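Putative P450-like enzyme (PDB 5Z9J) probably acts as a cytochrome P450 monooxygenase, whose heme iron activates molecular oxygen to oxidise a substrate during secondary metabolism in a Streptomyces species. Local coordinates at residues A[157-162]-A[183-188]. Residues are numbered along the deposited sequence; the frame is centred on the assembly and turned at random.
Sequences DKMLDG and LELLWE
The carboxylate of Glu188 lies near Lys158, with its OE1 4.4 Å from Lys158 NZ, too far for a salt bridge. Its OE2 accepts a hydrogen bond from Trp155 NE1, one turn before Met159, which should limit how the carboxylate turns. Within helix 172-202 itself, Leu183 CD1 covers one face of the Trp187 indole near its border, 3.7 Å off the ring plane. Helices 147-163 and 172-202, by their order in the chain, probably correspond to the F and G helices of the P450 fold, the pair that lies over the substrate pocket. The apolar part of the contact rests on Leu185. Its CG is anti to the backbone N (chi1 179°), which puts CD2 against Met159. CD2 meets Met159 CG at 3.6 Å and Met159 SD at 4.2 Å. The two side chains cross at about a right angle. Lys158 CB also approaches Leu185 CD2, at 4.2 Å. Beyond CG the lysine chain is extended, which carries NZ toward Glu188. The two segments run nearly antiparallel, at 156°, with axes 11.6 Å apart. No hydrogen bond joins them, and the contact lies at the surface. Met159 also packs on Asn232 and Val236 of helix 224-238. The side chain of Met159 is about 13 Å from the heme.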
# COMPACT_ATOMS: atom_id res chain seq x y z
N ASP A 157 1.61 -12.36 6.55
CA ASP A 157 1.80 -13.38 5.52
C ASP A 157 0.52 -14.15 5.27
O ASP A 157 0.30 -14.63 4.16
CB ASP A 157 2.90 -14.34 5.92
CG ASP A 157 4.23 -13.69 5.90
OD1 ASP A 157 4.27 -12.45 5.72
OD2 ASP A 157 5.21 -14.40 6.08
N LYS A 158 -0.32 -14.23 6.30
CA LYS A 158 -1.65 -14.78 6.16
C LYS A 158 -2.52 -13.89 5.27
O LYS A 158 -3.32 -14.37 4.47
CB LYS A 158 -2.30 -14.97 7.53
CG LYS A 158 -1.69 -16.12 8.34
CD LYS A 158 -2.36 -16.24 9.70
CE LYS A 158 -1.81 -17.41 10.50
NZ LYS A 158 -2.50 -17.57 11.84
N MET A 159 -2.36 -12.58 5.44
CA MET A 159 -3.10 -11.63 4.65
C MET A 159 -2.49 -11.50 3.24
O MET A 159 -3.21 -11.25 2.28
CB MET A 159 -3.16 -10.28 5.37
CG MET A 159 -4.05 -10.32 6.61
SD MET A 159 -4.12 -8.81 7.60
CE MET A 159 -2.47 -8.72 8.29
N LEU A 160 -1.17 -11.68 3.14
CA LEU A 160 -0.49 -11.75 1.85
C LEU A 160 -0.84 -13.05 1.10
O LEU A 160 -0.90 -13.06 -0.14
CB LEU A 160 1.03 -11.63 2.01
N ASP A 161 -1.07 -14.12 1.86
CA ASP A 161 -1.52 -15.40 1.30
C ASP A 161 -2.94 -15.33 0.78
O ASP A 161 -3.23 -15.83 -0.31
CB ASP A 161 -1.42 -16.51 2.34
CG ASP A 161 -1.88 -17.85 1.80
OD1 ASP A 161 -1.21 -18.40 0.90
OD2 ASP A 161 -2.93 -18.34 2.26
N GLY A 162 -3.83 -14.73 1.56
CA GLY A 162 -5.21 -14.59 1.15
C GLY A 162 -5.31 -13.64 -0.03
O GLY A 162 -6.16 -13.80 -0.91
N LEU A 183 -11.99 -14.61 9.05
CA LEU A 183 -12.72 -14.38 10.30
C LEU A 183 -11.92 -14.81 11.53
O LEU A 183 -11.92 -14.10 12.55
CB LEU A 183 -14.06 -15.12 10.27
CG LEU A 183 -14.87 -15.11 11.57
CD1 LEU A 183 -15.29 -13.72 11.97
CD2 LEU A 183 -16.10 -15.99 11.43
N GLU A 184 -11.26 -15.96 11.44
CA GLU A 184 -10.46 -16.45 12.55
C GLU A 184 -9.33 -15.44 12.83
O GLU A 184 -8.98 -15.20 13.98
CB GLU A 184 -9.91 -17.84 12.25
CG GLU A 184 -11.00 -18.92 11.99
CD GLU A 184 -11.76 -19.33 13.24
OE1 GLU A 184 -11.27 -19.08 14.36
OE2 GLU A 184 -12.86 -19.93 13.11
N LEU A 185 -8.81 -14.81 11.78
CA LEU A 185 -7.71 -13.89 11.96
C LEU A 185 -8.22 -12.56 12.52
O LEU A 185 -7.58 -11.98 13.41
CB LEU A 185 -6.99 -13.64 10.61
CG LEU A 185 -5.82 -12.66 10.63
CD1 LEU A 185 -4.76 -13.11 11.61
CD2 LEU A 185 -5.21 -12.49 9.25
N LEU A 186 -9.43 -12.18 12.16
CA LEU A 186 -9.99 -10.95 12.70
C LEU A 186 -10.27 -11.09 14.17
O LEU A 186 -10.12 -10.14 14.93
CB LEU A 186 -11.30 -10.57 12.01
CG LEU A 186 -11.12 -10.17 10.57
CD1 LEU A 186 -12.46 -9.86 9.93
CD2 LEU A 186 -10.16 -9.00 10.50
N TRP A 187 -10.63 -12.30 14.59
CA TRP A 187 -10.90 -12.54 16.00
C TRP A 187 -9.63 -12.55 16.81
O TRP A 187 -9.61 -12.06 17.93
CB TRP A 187 -11.64 -13.85 16.19
CG TRP A 187 -13.12 -13.74 16.01
CD1 TRP A 187 -13.89 -12.64 16.20
CD2 TRP A 187 -14.03 -14.81 15.67
NE1 TRP A 187 -15.21 -12.93 15.98
CE2 TRP A 187 -15.33 -14.26 15.65
CE3 TRP A 187 -13.86 -16.17 15.37
CZ2 TRP A 187 -16.46 -15.02 15.34
CZ3 TRP A 187 -14.99 -16.92 15.06
CH2 TRP A 187 -16.27 -16.34 15.05
N GLU A 188 -8.55 -13.04 16.23
CA GLU A 188 -7.29 -13.04 16.95
C GLU A 188 -6.74 -11.63 17.12
O GLU A 188 -6.30 -11.26 18.20
CB GLU A 188 -6.26 -13.92 16.24
CG GLU A 188 -4.86 -13.80 16.83
CD GLU A 188 -3.82 -14.61 16.09
OE1 GLU A 188 -4.18 -15.58 15.38
OE2 GLU A 188 -2.64 -14.26 16.20